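Local coordinates for putative endonuclease/exonuclease/phosphatase family protein (Bacteroides thetaiotaomicron, PDB 3MPR), which probably acts as a metal-dependent nuclease of the endonuclease/exonuclease/phosphatase family, cutting phosphodiester bonds in nucleic acids, at residues A[60-72]-A[86-100]. Residues are numbered along the deposited sequence; the frame is centred on the assembly and turned at random.
Sequences MKEALPGYDYIGV and IFYRTDKFDIVEKGD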
HETATM    1  N   MSE A  60     -19.043  -5.361  -6.577  1.00 11.06           N
HETATM    2  CA  MSE A  60     -18.067  -4.445  -5.990  1.00 11.21           C
HETATM    3  C   MSE A  60     -18.743  -3.496  -5.020  1.00 12.44           C
HETATM    4  O   MSE A  60     -18.252  -3.278  -3.920  1.00 11.74           O
HETATM    5  CB  MSE A  60     -17.300  -3.673  -7.075  1.00 10.34           C
HETATM    6  CG  MSE A  60     -16.307  -4.529  -7.851  1.00  7.75           C
HETATM    7 SE   MSE A  60     -14.824  -5.149  -6.695  1.00 25.84          SE
HETATM    8  CE  MSE A  60     -14.301  -3.424  -5.979  1.00 19.26           C
ATOM      9  N   LYS A  61     -19.882  -2.935  -5.411  1.00  9.54           N
ATOM     10  CA  LYS A  61     -20.599  -2.055  -4.496  1.00  7.43           C
ATOM     11  C   LYS A  61     -20.998  -2.812  -3.217  1.00 10.79           C
ATOM     12  O   LYS A  61     -20.864  -2.296  -2.111  1.00 12.00           O
ATOM     13  CB  LYS A  61     -21.815  -1.425  -5.183  1.00 11.36           C
ATOM     14  CG  LYS A  61     -22.606  -0.484  -4.295  1.00 18.27           C
ATOM     15  CD  LYS A  61     -23.666   0.272  -5.095  1.00 17.36           C
ATOM     16  CE  LYS A  61     -24.463   1.197  -4.198  1.00 19.26           C
ATOM     17  NZ  LYS A  61     -25.582   1.828  -4.965  1.00 18.61           N
ATOM     18  N   GLU A  62     -21.470  -4.045  -3.359  1.00 11.23           N
ATOM     19  CA  GLU A  62     -21.810  -4.821  -2.171  1.00 10.38           C
ATOM     20  C   GLU A  62     -20.576  -4.985  -1.281  1.00  9.68           C
ATOM     21  O   GLU A  62     -20.673  -4.914  -0.058  1.00 12.13           O
ATOM     22  CB  GLU A  62     -22.395  -6.184  -2.546  1.00 19.38           C
ATOM     23  CG  GLU A  62     -22.623  -7.111  -1.353  1.00 21.78           C
ATOM     24  CD  GLU A  62     -23.173  -8.457  -1.773  1.00 28.84           C
ATOM     25  OE1 GLU A  62     -22.491  -9.169  -2.536  1.00 29.55           O
ATOM     26  OE2 GLU A  62     -24.294  -8.803  -1.351  1.00 34.88           O
ATOM     27  N   ALA A  63     -19.416  -5.181  -1.902  1.00 13.16           N
ATOM     28  CA  ALA A  63     -18.176  -5.378  -1.151  1.00 12.82           C
ATOM     29  C   ALA A  63     -17.602  -4.072  -0.629  1.00 14.78           C
ATOM     30  O   ALA A  63     -16.635  -4.088   0.133  1.00 14.75           O
ATOM     31  CB  ALA A  63     -17.134  -6.092  -2.010  1.00 11.72           C
ATOM     32  N   LEU A  64     -18.185  -2.947  -1.045  1.00 11.65           N
ATOM     33  CA  LEU A  64     -17.650  -1.631  -0.690  1.00 11.80           C
ATOM     34  C   LEU A  64     -18.687  -0.726  -0.031  1.00 16.93           C
ATOM     35  O   LEU A  64     -19.146   0.232  -0.636  1.00 13.36           O
ATOM     36  CB  LEU A  64     -17.060  -0.934  -1.918  1.00 10.72           C
ATOM     37  CG  LEU A  64     -15.769  -1.539  -2.485  1.00  8.93           C
ATOM     38  CD1 LEU A  64     -15.386  -0.817  -3.777  1.00 15.56           C
ATOM     39  CD2 LEU A  64     -14.637  -1.463  -1.468  1.00  7.01           C
ATOM     40  N   PRO A  65     -19.055  -1.035   1.223  1.00 18.97           N
ATOM     41  CA  PRO A  65     -20.004  -0.194   1.952  1.00 21.38           C
ATOM     42  C   PRO A  65     -19.499   1.224   1.934  1.00 17.45           C
ATOM     43  O   PRO A  65     -18.312   1.444   2.193  1.00 18.67           O
ATOM     44  CB  PRO A  65     -19.927  -0.740   3.380  1.00 27.72           C
ATOM     45  CG  PRO A  65     -19.522  -2.169   3.207  1.00 28.98           C
ATOM     46  CD  PRO A  65     -18.604  -2.191   2.020  1.00 23.19           C
ATOM     47  N   GLY A  66     -20.372   2.169   1.611  1.00 15.01           N
ATOM     48  CA  GLY A  66     -19.987   3.565   1.597  1.00 18.01           C
ATOM     49  C   GLY A  66     -19.563   4.087   0.235  1.00 14.68           C
ATOM     50  O   GLY A  66     -19.315   5.279   0.094  1.00 15.47           O
ATOM     51  N   TYR A  67     -19.464   3.200  -0.757  1.00 10.56           N
ATOM     52  CA  TYR A  67     -19.157   3.610  -2.128  1.00 10.98           C
ATOM     53  C   TYR A  67     -20.389   3.535  -3.023  1.00 14.31           C
ATOM     54  O   TYR A  67     -21.236   2.664  -2.842  1.00 11.88           O
ATOM     55  CB  TYR A  67     -18.069   2.716  -2.732  1.00 11.39           C
ATOM     56  CG  TYR A  67     -16.669   2.990  -2.213  1.00 10.20           C
ATOM     57  CD1 TYR A  67     -15.769   3.769  -2.943  1.00  9.47           C
ATOM     58  CD2 TYR A  67     -16.237   2.448  -1.003  1.00 11.45           C
ATOM     59  CE1 TYR A  67     -14.473   4.022  -2.450  1.00  8.76           C
ATOM     60  CE2 TYR A  67     -14.955   2.683  -0.517  1.00 12.28           C
ATOM     61  CZ  TYR A  67     -14.079   3.475  -1.245  1.00 12.06           C
ATOM     62  OH  TYR A  67     -12.809   3.704  -0.746  1.00 11.35           O
ATOM     63  N   ASP A  68     -20.491   4.446  -3.988  1.00  9.21           N
ATOM     64  CA  ASP A  68     -21.420   4.233  -5.095  1.00 11.21           C
ATOM     65  C   ASP A  68     -20.624   4.261  -6.390  1.00 14.11           C
ATOM     66  O   ASP A  68     -19.422   4.528  -6.372  1.00 10.92           O
ATOM     67  CB  ASP A  68     -22.495   5.310  -5.122  1.00 13.84           C
ATOM     68  CG  ASP A  68     -23.835   4.788  -5.645  1.00 24.70           C
ATOM     69  OD1 ASP A  68     -23.858   3.828  -6.466  1.00 18.21           O
ATOM     70  OD2 ASP A  68     -24.870   5.345  -5.227  1.00 34.02           O
ATOM     71  N   TYR A  69     -21.279   3.994  -7.511  1.00 10.17           N
ATOM     72  CA  TYR A  69     -20.611   4.142  -8.800  1.00 10.45           C
ATOM     73  C   TYR A  69     -21.504   4.851  -9.810  1.00 14.61           C
ATOM     74  O   TYR A  69     -22.724   4.894  -9.654  1.00 14.56           O
ATOM     75  CB  TYR A  69     -20.155   2.779  -9.345  1.00  9.82           C
ATOM     76  CG  TYR A  69     -21.301   1.821  -9.650  1.00 15.35           C
ATOM     77  CD1 TYR A  69     -21.707   0.872  -8.718  1.00 17.20           C
ATOM     78  CD2 TYR A  69     -21.978   1.881 -10.862  1.00 25.80           C
ATOM     79  CE1 TYR A  69     -22.757  -0.001  -8.994  1.00 24.58           C
ATOM     80  CE2 TYR A  69     -23.027   1.016 -11.148  1.00 23.12           C
ATOM     81  CZ  TYR A  69     -23.409   0.081 -10.210  1.00 28.08           C
ATOM     82  OH  TYR A  69     -24.446  -0.776 -10.488  1.00 31.06           O
ATOM     83  N   ILE A  70     -20.882   5.403 -10.844  1.00 13.16           N
ATOM     84  CA  ILE A  70     -21.607   5.973 -11.968  1.00 13.76           C
ATOM     85  C   ILE A  70     -20.983   5.424 -13.234  1.00 14.70           C
ATOM     86  O   ILE A  70     -19.842   4.962 -13.211  1.00  9.55           O
ATOM     87  CB  ILE A  70     -21.517   7.497 -11.986  1.00 11.63           C
ATOM     88  CG1 ILE A  70     -20.055   7.944 -11.951  1.00 12.81           C
ATOM     89  CG2 ILE A  70     -22.275   8.100 -10.795  1.00 15.02           C
ATOM     90  CD1 ILE A  70     -19.887   9.452 -12.028  1.00  7.10           C
ATOM     91  N   GLY A  71     -21.733   5.454 -14.334  1.00 10.16           N
ATOM     92  CA  GLY A  71     -21.204   5.023 -15.616  1.00  7.90           C
ATOM     93  C   GLY A  71     -22.072   3.944 -16.229  1.00 11.59           C
ATOM     94  O   GLY A  71     -22.456   3.001 -15.540  1.00 16.09           O
ATOM     95  N   VAL A  72     -22.373   4.072 -17.518  1.00 11.54           N
ATOM     96  CA  VAL A  72     -23.273   3.131 -18.185  1.00 12.60           C
ATOM     97  C   VAL A  72     -22.544   2.115 -19.056  1.00 12.79           C
ATOM     98  O   VAL A  72     -21.359   2.262 -19.341  1.00 12.80           O
ATOM     99  CB  VAL A  72     -24.323   3.860 -19.047  1.00 12.44           C
ATOM    100  CG1 VAL A  72     -25.068   4.902 -18.220  1.00 15.23           C
ATOM    101  CG2 VAL A  72     -23.658   4.492 -20.266  1.00 13.10           C
ATOM    102  N   ILE A  86     -17.021   4.707 -12.534  1.00  8.01           N
ATOM    103  CA  ILE A  86     -16.268   5.457 -11.512  1.00  9.76           C
ATOM    104  C   ILE A  86     -16.893   5.204 -10.140  1.00 10.22           C
ATOM    105  O   ILE A  86     -18.101   5.379  -9.969  1.00 12.59           O
ATOM    106  CB  ILE A  86     -16.271   6.974 -11.826  1.00  8.65           C
ATOM    107  CG1 ILE A  86     -15.570   7.242 -13.165  1.00 10.57           C
ATOM    108  CG2 ILE A  86     -15.612   7.789 -10.702  1.00 10.65           C
ATOM    109  CD1 ILE A  86     -15.927   8.608 -13.798  1.00 10.27           C
ATOM    110  N   PHE A  87     -16.080   4.750  -9.182  1.00  5.39           N
ATOM    111  CA  PHE A  87     -16.531   4.520  -7.815  1.00  6.41           C
ATOM    112  C   PHE A  87     -16.065   5.672  -6.940  1.00 10.75           C
ATOM    113  O   PHE A  87     -14.980   6.210  -7.151  1.00  9.48           O
ATOM    114  CB  PHE A  87     -15.945   3.203  -7.257  1.00  7.79           C
ATOM    115  CG  PHE A  87     -16.639   1.957  -7.752  1.00  8.97           C
ATOM    116  CD1 PHE A  87     -16.390   1.462  -9.023  1.00  6.18           C
ATOM    117  CD2 PHE A  87     -17.502   1.262  -6.923  1.00  8.63           C
ATOM    118  CE1 PHE A  87     -17.017   0.323  -9.472  1.00 12.13           C
ATOM    119  CE2 PHE A  87     -18.130   0.116  -7.369  1.00 12.57           C
ATOM    120  CZ  PHE A  87     -17.885  -0.354  -8.647  1.00 11.21           C
ATOM    121  N   TYR A  88     -16.869   6.050  -5.947  1.00  7.44           N
ATOM    122  CA  TYR A  88     -16.483   7.143  -5.062  1.00  7.50           C
ATOM    123  C   TYR A  88     -17.113   6.963  -3.690  1.00  9.67           C
ATOM    124  O   TYR A  88     -18.124   6.274  -3.554  1.00 10.32           O
ATOM    125  CB  TYR A  88     -16.879   8.493  -5.662  1.00  7.58           C
ATOM    126  CG  TYR A  88     -18.373   8.651  -5.785  1.00 11.89           C
ATOM    127  CD1 TYR A  88     -19.070   8.020  -6.802  1.00 13.16           C
ATOM    128  CD2 TYR A  88     -19.094   9.402  -4.862  1.00 17.22           C
ATOM    129  CE1 TYR A  88     -20.449   8.145  -6.914  1.00 15.52           C
ATOM    130  CE2 TYR A  88     -20.469   9.532  -4.968  1.00 12.89           C
ATOM    131  CZ  TYR A  88     -21.134   8.898  -6.002  1.00 18.09           C
ATOM    132  OH  TYR A  88     -22.499   8.999  -6.128  1.00 22.77           O
ATOM    133  N   ARG A  89     -16.499   7.558  -2.668  1.00  9.58           N
ATOM    134  CA  ARG A  89     -17.036   7.495  -1.306  1.00  9.02           C
ATOM    135  C   ARG A  89     -18.185   8.472  -1.176  1.00 12.71           C
ATOM    136  O   ARG A  89     -17.997   9.668  -1.369  1.00  9.68           O
ATOM    137  CB  ARG A  89     -15.966   7.863  -0.283  1.00 13.36           C
ATOM    138  CG  ARG A  89     -14.927   6.789  -0.087  1.00 19.97           C
ATOM    139  CD  ARG A  89     -14.126   7.054   1.161  1.00 31.18           C
ATOM    140  NE  ARG A  89     -14.968   7.066   2.355  1.00 35.28           N
ATOM    141  CZ  ARG A  89     -14.485   6.976   3.589  1.00 40.72           C
ATOM    142  NH1 ARG A  89     -13.176   6.853   3.773  1.00 44.50           N
ATOM    143  NH2 ARG A  89     -15.299   7.000   4.635  1.00 36.71           N
ATOM    144  N   THR A  90     -19.371   7.980  -0.835  1.00  8.61           N
ATOM    145  CA  THR A  90     -20.526   8.871  -0.812  1.00 12.91           C
ATOM    146  C   THR A  90     -20.440   9.860   0.354  1.00 15.52           C
ATOM    147  O   THR A  90     -21.026  10.945   0.308  1.00 16.47           O
ATOM    148  CB  THR A  90     -21.870   8.110  -0.776  1.00 13.24           C
ATOM    149  OG1 THR A  90     -21.924   7.272   0.380  1.00 19.35           O
ATOM    150  CG2 THR A  90     -22.045   7.258  -2.027  1.00 14.59           C
ATOM    151  N   ASP A  91     -19.711   9.493   1.401  1.00 14.42           N
ATOM    152  CA  ASP A  91     -19.563  10.408   2.533  1.00 17.80           C
ATOM    153  C   ASP A  91     -18.591  11.548   2.243  1.00 18.81           C
ATOM    154  O   ASP A  91     -18.517  12.505   3.017  1.00 16.92           O
ATOM    155  CB  ASP A  91     -19.195   9.666   3.836  1.00 22.34           C
ATOM    156  CG  ASP A  91     -17.771   9.095   3.833  1.00 26.00           C
ATOM    157  OD1 ASP A  91     -17.076   9.155   2.801  1.00 25.25           O
ATOM    158  OD2 ASP A  91     -17.350   8.560   4.882  1.00 29.79           O
ATOM    159  N   LYS A  92     -17.866  11.464   1.123  1.00 14.27           N
ATOM    160  CA  LYS A  92     -16.897  12.512   0.767  1.00 15.11           C
ATOM    161  C   LYS A  92     -17.291  13.450  -0.381  1.00 13.63           C
ATOM    162  O   LYS A  92     -16.875  14.604  -0.399  1.00 11.31           O
ATOM    163  CB  LYS A  92     -15.537  11.891   0.453  1.00 17.09           C
ATOM    164  CG  LYS A  92     -14.747  11.500   1.691  1.00 17.55           C
ATOM    165  CD  LYS A  92     -13.437  10.837   1.283  1.00 20.10           C
ATOM    166  CE  LYS A  92     -12.822  10.073   2.445  1.00 27.83           C
ATOM    167  NZ  LYS A  92     -11.891  10.927   3.216  1.00 33.31           N
ATOM    168  N   PHE A  93     -18.091  12.966  -1.331  1.00 10.37           N
ATOM    169  CA  PHE A  93     -18.395  13.758  -2.521  1.00  9.00           C
ATOM    170  C   PHE A  93     -19.879  13.771  -2.814  1.00 11.37           C
ATOM    171  O   PHE A  93     -20.564  12.763  -2.609  1.00 13.16           O
ATOM    172  CB  PHE A  93     -17.678  13.179  -3.751  1.00 10.04           C
ATOM    173  CG  PHE A  93     -16.210  12.948  -3.542  1.00 12.43           C
ATOM    174  CD1 PHE A  93     -15.743  11.695  -3.185  1.00 10.96           C
ATOM    175  CD2 PHE A  93     -15.297  13.990  -3.698  1.00 11.82           C
ATOM    176  CE1 PHE A  93     -14.384  11.475  -2.989  1.00 13.04           C
ATOM    177  CE2 PHE A  93     -13.942  13.778  -3.499  1.00 13.50           C
ATOM    178  CZ  PHE A  93     -13.484  12.519  -3.143  1.00 13.96           C
ATOM    179  N   ASP A  94     -20.364  14.904  -3.311  1.00  9.93           N
ATOM    180  CA  ASP A  94     -21.664  14.942  -3.981  1.00 13.45           C
ATOM    181  C   ASP A  94     -21.429  14.960  -5.482  1.00 15.09           C
ATOM    182  O   ASP A  94     -20.398  15.452  -5.947  1.00 11.22           O
ATOM    183  CB  ASP A  94     -22.442  16.207  -3.597  1.00 14.34           C
ATOM    184  CG  ASP A  94     -23.030  16.130  -2.193  1.00 23.76           C
ATOM    185  OD1 ASP A  94     -23.609  15.083  -1.848  1.00 28.20           O
ATOM    186  OD2 ASP A  94     -22.909  17.117  -1.441  1.00 26.22           O
ATOM    187  N   ILE A  95     -22.386  14.437  -6.245  1.00  9.80           N
ATOM    188  CA  ILE A  95     -22.323  14.547  -7.695  1.00 10.61           C
ATOM    189  C   ILE A  95     -23.112  15.759  -8.132  1.00 14.52           C
ATOM    190  O   ILE A  95     -24.291  15.885  -7.811  1.00 16.62           O
ATOM    191  CB  ILE A  95     -22.877  13.314  -8.381  1.00 16.46           C
ATOM    192  CG1 ILE A  95     -21.895  12.154  -8.202  1.00 20.18           C
ATOM    193  CG2 ILE A  95     -23.135  13.605  -9.869  1.00 14.39           C
ATOM    194  CD1 ILE A  95     -22.439  10.823  -8.661  1.00 28.68           C
ATOM    195  N   VAL A  96     -22.452  16.666  -8.836  1.00 14.72           N
ATOM    196  CA  VAL A  96     -23.125  17.845  -9.366  1.00 12.53           C
ATOM    197  C   VAL A  96     -23.777  17.451 -10.675  1.00 17.37           C
ATOM    198  O   VAL A  96     -24.926  17.796 -10.941  1.00 13.79           O
ATOM    199  CB  VAL A  96     -22.132  18.991  -9.616  1.00 14.49           C
ATOM    200  CG1 VAL A  96     -22.841  20.198 -10.212  1.00 15.01           C
ATOM    201  CG2 VAL A  96     -21.422  19.382  -8.324  1.00 17.53           C
ATOM    202  N   GLU A  97     -23.035  16.695 -11.477  1.00 13.67           N
ATOM    203  CA  GLU A  97     -23.454  16.309 -12.815  1.00 17.52           C
ATOM    204  C   GLU A  97     -22.679  15.047 -13.170  1.00 14.87           C
ATOM    205  O   GLU A  97     -21.558  14.858 -12.702  1.00 11.20           O
ATOM    206  CB  GLU A  97     -23.068  17.423 -13.794  1.00 21.45           C
ATOM    207  CG  GLU A  97     -24.088  17.737 -14.833  1.00 25.71           C
ATOM    208  CD  GLU A  97     -23.520  18.549 -15.979  1.00 22.04           C
ATOM    209  OE1 GLU A  97     -22.926  19.630 -15.744  1.00 18.33           O
ATOM    210  OE2 GLU A  97     -23.667  18.093 -17.121  1.00 18.33           O
ATOM    211  N   LYS A  98     -23.263  14.183 -13.992  1.00 11.06           N
ATOM    212  CA  LYS A  98     -22.554  12.996 -14.468  1.00 10.30           C
ATOM    213  C   LYS A  98     -23.002  12.660 -15.886  1.00 14.30           C
ATOM    214  O   LYS A  98     -24.102  13.024 -16.296  1.00 13.32           O
ATOM    215  CB  LYS A  98     -22.836  11.808 -13.566  1.00 10.06           C
ATOM    216  CG  LYS A  98     -24.284  11.340 -13.623  1.00 15.09           C
ATOM    217  CD  LYS A  98     -24.458  10.048 -12.828  1.00 17.97           C
ATOM    218  CE  LYS A  98     -25.943   9.672 -12.678  1.00 21.52           C
ATOM    219  NZ  LYS A  98     -26.074   8.273 -12.148  1.00 27.82           N
ATOM    220  N   GLY A  99     -22.164  11.948 -16.627  1.00 11.27           N
ATOM    221  CA  GLY A  99     -22.515  11.590 -17.994  1.00 11.57           C
ATOM    222  C   GLY A  99     -21.587  10.559 -18.601  1.00 13.16           C
ATOM    223  O   GLY A  99     -20.700  10.022 -17.930  1.00  9.76           O
ATOM    224  N   ASP A 100     -21.795  10.283 -19.882  1.00 10.92           N
ATOM    225  CA  ASP A 100     -20.961   9.335 -20.623  1.00 10.50           C
ATOM    226  C   ASP A 100     -20.962   9.787 -22.068  1.00 12.04           C
ATOM    227  O   ASP A 100     -21.962  10.324 -22.552  1.00 11.51           O
ATOM    228  CB  ASP A 100     -21.545   7.915 -20.566  1.00  9.80           C
ATOM    229  CG  ASP A 100     -22.015   7.526 -19.175  1.00 16.11           C
ATOM    230  OD1 ASP A 100     -23.144   7.911 -18.808  1.00 15.02           O
ATOM    231  OD2 ASP A 100     -21.260   6.833 -18.447  1.00 13.87           O
TER
HETATM  232  O   HOH W   1     -19.048   6.813   2.276  1.00 26.74           O
HETATM  233  O   HOH W   2     -24.443   6.329 -14.373  1.00 21.88           O
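Tyr69 and Phe87 face each other where strands 67-70 and 86-89 pair antiparallel at one margin of the DNase I-like beta-sandwich, an example of an edge strand whose two faces pack against different parts of the fold. Paired backbone hydrogen bonds join Asp68 with Tyr88 and Ile70 with Ile86. The tight part lies under helix 54-63, where the Phe87 ring has Tyr69 CB centred over one face. This CH-pi contact places Tyr69 CB 3.7 Å from the Phe87 ring centroid, 3° off the normal. Met60 CB meets Phe87 CZ at 3.7 Å, and Phe47 of the next strand packs nearly parallel to the ring. Cutting Phe87 back to alanine is likely to open a gap between helix and sheet and leave Tyr69 CB and Met60 CB without the ring they pack on. On the other face, turned to the second sheet, Ile70 CG2 presses tip to tip on Ile95 CD1 at 3.5 Å. The contact loosens toward solvent: water links Gly66 O to Asp91 N, and Lys98 lays its extended aliphatic chain across Ile70. At the far end Asp100, whose OD2 is also hydrogen-bonded to Ser123 OG, takes the Val72 N-H on OD2, 3.1 Å from N and 51° out of the carboxylate plane.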